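Putative tetrapyrrole (Corrin/porphyrin) methylase (Bacteroides fragilis, PDB 3FFY) probably methylates the 2'-hydroxyl of a cytidine ribose in 16S rRNA with S-adenosyl-L-methionine as methyl donor, the present chain being only the C-terminal part of that enzyme. Local coordinates at residues Asn17-Phe22 against Glu42-Val47; Gly24-Lys29 against Phe48-His53. One frame throughout, in Å; residues are numbered along the deposited sequence.

Interaction 1: residues Asn17-Phe22 against Glu42-Val47; sequences NEKFCF and EHRTMV
C21 and M46 sit side by side in the parallel strands 20-24 and 45-50, whose short stretches 20-22 and 45-47 have axes approaching to 4.6 Å at a crossing angle of -19°. C21 is held at both of its backbone ends: its N donates to T45 O at 2.9 Å, and its O accepts from V47 N at 2.8 Å. On the C21 side of the sheet, the thiol SG lies close to the E42 carboxylate. That carboxylate is tied down locally, since E42 OE2 takes the R44 backbone N-H at 2.9 Å with its anti lone pair. In the modelled R44 conformer, one of two deposited, SG also comes 3.7 Å from R44 CD, and K19, bent at three successive torsions, lays its CE over one face of the guanidinium, 3.4 Å from R44 NH2. On the other side, the F20 ring meets V47, CD1 lying 4.0 Å from CG2. F20 and V47 both touch L10 of helix 6-12, while T45 and V47 touch V109 and V107 of strand 106-110. The two strands are the parallel pair of a beta-alpha-beta unit whose crossover contains helix 32-38.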
loop_
_atom_site.group_PDB
_atom_site.type_symbol
_atom_site.label_atom_id
_atom_site.label_comp_id
_atom_site.label_asym_id
_atom_site.label_seq_id
_atom_site.Cartn_x
_atom_site.Cartn_y
_atom_site.Cartn_z
ATOM N N ASN A 17 -3.274 -6.230 11.041
ATOM C CA ASN A 17 -2.085 -5.451 11.394
ATOM C C ASN A 17 -2.130 -4.820 12.745
ATOM O O ASN A 17 -1.264 -4.006 13.081
ATOM C CB ASN A 17 -1.832 -4.352 10.350
ATOM C CG ASN A 17 -3.018 -3.416 10.181
ATOM O OD1 ASN A 17 -3.861 -3.267 11.093
ATOM N ND2 ASN A 17 -3.111 -2.805 8.994
ATOM N N GLU A 18 -3.131 -5.180 13.520
ATOM C CA GLU A 18 -3.227 -4.637 14.835
ATOM C C GLU A 18 -2.518 -5.590 15.794
ATOM O O GLU A 18 -1.874 -5.123 16.750
ATOM C CB GLU A 18 -4.683 -4.373 15.197
ATOM C CG GLU A 18 -5.352 -3.354 14.225
ATOM C CD GLU A 18 -6.840 -3.123 14.523
ATOM O OE1 GLU A 18 -7.300 -3.453 15.646
ATOM O OE2 GLU A 18 -7.544 -2.615 13.616
ATOM N N LYS A 19 -2.611 -6.899 15.523
ATOM C CA LYS A 19 -1.803 -7.895 16.214
ATOM C C LYS A 19 -0.760 -8.424 15.253
ATOM O O LYS A 19 -1.097 -8.939 14.168
ATOM C CB LYS A 19 -2.635 -9.045 16.747
ATOM C CG LYS A 19 -3.615 -8.642 17.839
ATOM C CD LYS A 19 -3.581 -9.641 18.986
ATOM C CE LYS A 19 -2.429 -9.333 19.972
ATOM N NZ LYS A 19 -2.755 -8.175 20.892
ATOM N N PHE A 20 0.509 -8.277 15.640
ATOM C CA PHE A 20 1.605 -8.659 14.761
ATOM C C PHE A 20 2.878 -8.926 15.534
ATOM O O PHE A 20 3.056 -8.433 16.666
ATOM C CB PHE A 20 1.838 -7.626 13.650
ATOM C CG PHE A 20 2.394 -6.306 14.115
ATOM C CD1 PHE A 20 3.765 -6.106 14.230
ATOM C CD2 PHE A 20 1.554 -5.266 14.427
ATOM C CE1 PHE A 20 4.285 -4.893 14.669
ATOM C CE2 PHE A 20 2.055 -4.065 14.886
ATOM C CZ PHE A 20 3.422 -3.869 15.025
ATOM N N CYS A 21 3.735 -9.718 14.901
ATOM C CA CYS A 21 5.012 -10.098 15.438
ATOM C C CYS A 21 6.123 -9.480 14.633
ATOM O O CYS A 21 6.366 -9.871 13.487
ATOM C CB CYS A 21 5.146 -11.605 15.376
ATOM S SG CYS A 21 3.885 -12.404 16.360
ATOM N N PHE A 22 6.810 -8.516 15.229
ATOM C CA PHE A 22 8.006 -8.012 14.596
ATOM C C PHE A 22 9.062 -9.086 14.788
ATOM O O PHE A 22 9.377 -9.436 15.915
ATOM C CB PHE A 22 8.466 -6.678 15.183
ATOM C CG PHE A 22 9.734 -6.192 14.569
ATOM C CD1 PHE A 22 9.719 -5.637 13.293
ATOM C CD2 PHE A 22 10.960 -6.392 15.201
ATOM C CE1 PHE A 22 10.923 -5.220 12.671
ATOM C CE2 PHE A 22 12.145 -5.973 14.608
ATOM C CZ PHE A 22 12.119 -5.393 13.330
ATOM N N GLU A 42 2.232 -19.875 13.908
ATOM C CA GLU A 42 1.962 -18.497 14.300
ATOM C C GLU A 42 0.712 -18.018 13.584
ATOM O O GLU A 42 0.679 -18.016 12.352
ATOM C CB GLU A 42 3.170 -17.619 13.945
ATOM C CG GLU A 42 3.072 -16.153 14.379
ATOM C CD GLU A 42 2.616 -15.977 15.838
ATOM O OE1 GLU A 42 3.351 -16.358 16.780
ATOM O OE2 GLU A 42 1.510 -15.437 16.032
ATOM N N HIS A 43 -0.309 -17.625 14.339
ATOM C CA HIS A 43 -1.545 -17.124 13.741
ATOM C C HIS A 43 -1.528 -15.608 13.467
ATOM O O HIS A 43 -2.364 -15.111 12.731
ATOM C CB HIS A 43 -2.761 -17.485 14.597
ATOM C CG HIS A 43 -3.036 -18.965 14.688
ATOM N ND1 HIS A 43 -2.125 -19.876 15.198
ATOM C CD2 HIS A 43 -4.142 -19.689 14.368
ATOM C CE1 HIS A 43 -2.652 -21.092 15.181
ATOM N NE2 HIS A 43 -3.874 -21.008 14.682
ATOM N N ARG A 44 -0.592 -14.868 14.061
ATOM C CA ARG A 44 -0.504 -13.411 13.859
ATOM C C ARG A 44 0.327 -13.112 12.603
ATOM O O ARG A 44 1.191 -13.879 12.246
ATOM C CB ARG A 44 0.139 -12.701 15.068
ATOM C CG ARG A 44 -0.587 -12.847 16.436
ATOM C CD ARG A 44 0.425 -12.594 17.580
ATOM N NE ARG A 44 -0.106 -12.669 18.956
ATOM C CZ ARG A 44 0.068 -11.720 19.860
ATOM N NH1 ARG A 44 0.755 -10.634 19.544
ATOM N NH2 ARG A 44 -0.445 -11.856 21.073
ATOM N N THR A 45 0.045 -11.967 11.965
ATOM C CA THR A 45 0.897 -11.393 10.919
ATOM C C THR A 45 2.320 -11.271 11.468
ATOM O O THR A 45 2.511 -10.930 12.609
ATOM C CB THR A 45 0.386 -10.011 10.517
ATOM O OG1 THR A 45 -0.954 -10.157 10.035
ATOM C CG2 THR A 45 1.268 -9.366 9.442
HETATM N N MSE A 46 3.303 -11.580 10.640
HETATM C CA MSE A 46 4.710 -11.519 11.001
HETATM C C MSE A 46 5.335 -10.454 10.151
HETATM O O MSE A 46 4.992 -10.322 8.970
HETATM C CB MSE A 46 5.357 -12.858 10.726
HETATM C CG MSE A 46 4.875 -13.874 11.751
HETATM SE SE MSE A 46 5.088 -15.637 11.180
HETATM C CE MSE A 46 3.603 -15.656 9.892
ATOM N N VAL A 47 6.258 -9.707 10.735
ATOM C CA VAL A 47 6.955 -8.670 9.989
ATOM C C VAL A 47 8.441 -8.927 10.081
ATOM O O VAL A 47 8.997 -9.141 11.186
ATOM C CB VAL A 47 6.652 -7.247 10.529
ATOM C CG1 VAL A 47 7.453 -6.194 9.689
ATOM C CG2 VAL A 47 5.113 -7.011 10.537
#

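Interaction 2: residues Gly24-Lys29 against Phe48-His53; sequences GFLPQK and FYESPH
G24 and Y49 form the last backbone link between two parallel strands, at the point where the first leaves the sheet for the loop leading to helix 32-38; the contact is mostly buried. The Y49 N-H reaches G24 O at 2.8 Å from above the carbonyl plane, 54° out of it, while F48 CA approaches the same oxygen at 3.1 Å. G24 has a positive phi of 76°, a value that suits glycine. Just beyond it the F25 ring folds back over the second strand, and Y49 CB rests over one face, 3.7 Å from the ring centroid, in a CH-pi contact. The two aromatic rings themselves are inclined at 56°. On the F48 side, L26 CG approaches F48 CD1 at 4.4 Å, and L26 continues onto helices 32-38 and 55-66. E50 OE2 accepts the S51 N-H at 2.9 Å, and E50 OE1 is hydrogen-bonded to T58 OG1. Y49 OH is hydrogen-bonded to A3 O and F6 N. One backbone bond therefore fixes the strand exit, and apolar contact carries the rest, with the polar ends of the buried Y49 and E50 satisfied by A3 and F6 near the chain start, by S51 and by T58.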
loop_
_atom_site.group_PDB
_atom_site.type_symbol
_atom_site.label_atom_id
_atom_site.label_comp_id
_atom_site.label_asym_id
_atom_site.label_seq_id
_atom_site.Cartn_x
_atom_site.Cartn_y
_atom_site.Cartn_z
ATOM N N GLY A 24 12.067 -8.983 12.624
ATOM C CA GLY A 24 13.350 -8.377 12.223
ATOM C C GLY A 24 13.979 -9.155 11.080
ATOM O O GLY A 24 13.313 -9.531 10.141
ATOM N N PHE A 25 15.267 -9.422 11.191
ATOM C CA PHE A 25 16.019 -10.135 10.182
ATOM C C PHE A 25 16.099 -11.578 10.582
ATOM O O PHE A 25 16.373 -11.886 11.743
ATOM C CB PHE A 25 17.430 -9.581 10.145
ATOM C CG PHE A 25 17.492 -8.176 9.630
ATOM C CD1 PHE A 25 17.540 -7.934 8.247
ATOM C CD2 PHE A 25 17.486 -7.105 10.496
ATOM C CE1 PHE A 25 17.592 -6.645 7.756
ATOM C CE2 PHE A 25 17.544 -5.808 10.010
ATOM C CZ PHE A 25 17.584 -5.584 8.634
ATOM N N LEU A 26 15.875 -12.469 9.635
ATOM C CA LEU A 26 16.134 -13.890 9.847
ATOM C C LEU A 26 17.609 -14.143 10.051
ATOM O O LEU A 26 18.483 -13.439 9.504
ATOM C CB LEU A 26 15.707 -14.684 8.638
ATOM C CG LEU A 26 14.256 -15.078 8.492
ATOM C CD1 LEU A 26 14.084 -15.413 7.002
ATOM C CD2 LEU A 26 13.975 -16.323 9.340
ATOM N N PRO A 27 17.917 -15.145 10.851
ATOM C CA PRO A 27 19.272 -15.604 10.889
ATOM C C PRO A 27 19.717 -16.000 9.492
ATOM O O PRO A 27 18.947 -16.610 8.758
ATOM C CB PRO A 27 19.190 -16.831 11.784
ATOM C CG PRO A 27 17.995 -16.605 12.632
ATOM C CD PRO A 27 17.037 -15.884 11.763
ATOM N N GLN A 28 20.938 -15.633 9.119
ATOM C CA GLN A 28 21.461 -15.943 7.791
ATOM C C GLN A 28 21.856 -17.397 7.681
ATOM O O GLN A 28 21.786 -17.980 6.593
ATOM C CB GLN A 28 22.686 -15.073 7.467
ATOM C CG GLN A 28 22.352 -13.621 7.171
ATOM C CD GLN A 28 21.658 -13.439 5.812
ATOM O OE1 GLN A 28 22.304 -13.587 4.759
ATOM N NE2 GLN A 28 20.347 -13.101 5.827
ATOM N N LYS A 29 22.303 -17.967 8.807
ATOM C CA LYS A 29 22.849 -19.328 8.835
ATOM C C LYS A 29 22.401 -20.028 10.128
ATOM O O LYS A 29 21.221 -20.355 10.287
ATOM C CB LYS A 29 24.391 -19.310 8.670
ATOM C CG LYS A 29 24.934 -18.669 7.341
ATOM C CD LYS A 29 26.407 -18.104 7.468
ATOM C CE LYS A 29 26.523 -16.578 7.076
ATOM N NZ LYS A 29 26.341 -15.568 8.215
ATOM N N PHE A 48 9.066 -8.946 8.907
ATOM C CA PHE A 48 10.512 -9.180 8.762
ATOM C C PHE A 48 11.116 -8.064 7.906
ATOM O O PHE A 48 10.434 -7.478 7.060
ATOM C CB PHE A 48 10.788 -10.473 7.991
ATOM C CG PHE A 48 10.097 -11.705 8.540
ATOM C CD1 PHE A 48 10.761 -12.560 9.410
ATOM C CD2 PHE A 48 8.817 -12.021 8.129
ATOM C CE1 PHE A 48 10.117 -13.707 9.889
ATOM C CE2 PHE A 48 8.166 -13.153 8.596
ATOM C CZ PHE A 48 8.813 -13.992 9.480
ATOM N N TYR A 49 12.412 -7.829 8.110
ATOM C CA TYR A 49 13.257 -6.996 7.233
ATOM C C TYR A 49 14.169 -7.909 6.456
ATOM O O TYR A 49 14.622 -8.942 6.980
ATOM C CB TYR A 49 14.109 -6.020 8.049
ATOM C CG TYR A 49 13.357 -4.873 8.687
ATOM C CD1 TYR A 49 12.261 -4.313 8.085
ATOM C CD2 TYR A 49 13.780 -4.324 9.881
ATOM C CE1 TYR A 49 11.610 -3.230 8.659
ATOM C CE2 TYR A 49 13.137 -3.238 10.442
ATOM C CZ TYR A 49 12.046 -2.713 9.814
ATOM O OH TYR A 49 11.380 -1.637 10.343
ATOM N N GLU A 50 14.433 -7.539 5.208
ATOM C CA GLU A 50 15.280 -8.344 4.355
ATOM C C GLU A 50 16.054 -7.469 3.363
ATOM O O GLU A 50 15.633 -6.345 3.020
ATOM C CB GLU A 50 14.428 -9.372 3.616
ATOM C CG GLU A 50 15.197 -10.478 2.917
ATOM C CD GLU A 50 16.174 -11.154 3.855
ATOM O OE1 GLU A 50 15.751 -12.170 4.450
ATOM O OE2 GLU A 50 17.309 -10.614 4.042
ATOM N N SER A 51 17.185 -7.994 2.905
ATOM C CA SER A 51 17.969 -7.315 1.886
ATOM C C SER A 51 17.547 -7.788 0.504
ATOM O O SER A 51 16.950 -8.891 0.344
ATOM C CB SER A 51 19.450 -7.553 2.128
ATOM O OG SER A 51 19.864 -8.824 1.673
ATOM N N PRO A 52 17.794 -6.947 -0.505
ATOM C CA PRO A 52 17.269 -7.285 -1.837
ATOM C C PRO A 52 17.887 -8.584 -2.395
ATOM O O PRO A 52 17.197 -9.356 -3.057
ATOM C CB PRO A 52 17.663 -6.089 -2.713
ATOM C CG PRO A 52 18.250 -5.060 -1.806
ATOM C CD PRO A 52 18.531 -5.669 -0.473
ATOM N N HIS A 53 19.163 -8.830 -2.107
ATOM C CA HIS A 53 19.825 -10.025 -2.626
ATOM C C HIS A 53 19.421 -11.309 -1.925
ATOM O O HIS A 53 19.709 -12.381 -2.431
ATOM C CB HIS A 53 21.352 -9.891 -2.560
ATOM C CG HIS A 53 21.896 -8.763 -3.385
ATOM N ND1 HIS A 53 21.544 -7.440 -3.170
ATOM C CD2 HIS A 53 22.796 -8.753 -4.398
ATOM C CE1 HIS A 53 22.195 -6.669 -4.027
ATOM N NE2 HIS A 53 22.964 -7.441 -4.778
#

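How the interactions relate
Interactions 1 and 2 follow one another along the same pair of neighbouring parallel strands, 20-24 and 45-50, with centres about 17 Å apart. In chain order the segments alternate: 17-22, 24-29, 42-47, then 48-53, with helix 32-38 between the second and third. Interaction 1 lies where the strands enter the sheet, interaction 2 where they end and the first turns into its loop. They meet directly where F22 CE1 comes 3.7 Å from Y49 CE2, the rings edge-to-face. Strand 20-24 is outermost within this chain, so both contacts attach that edge to strand 45-50, which pairs with 106-110 on its other side, within this portion of the methylase.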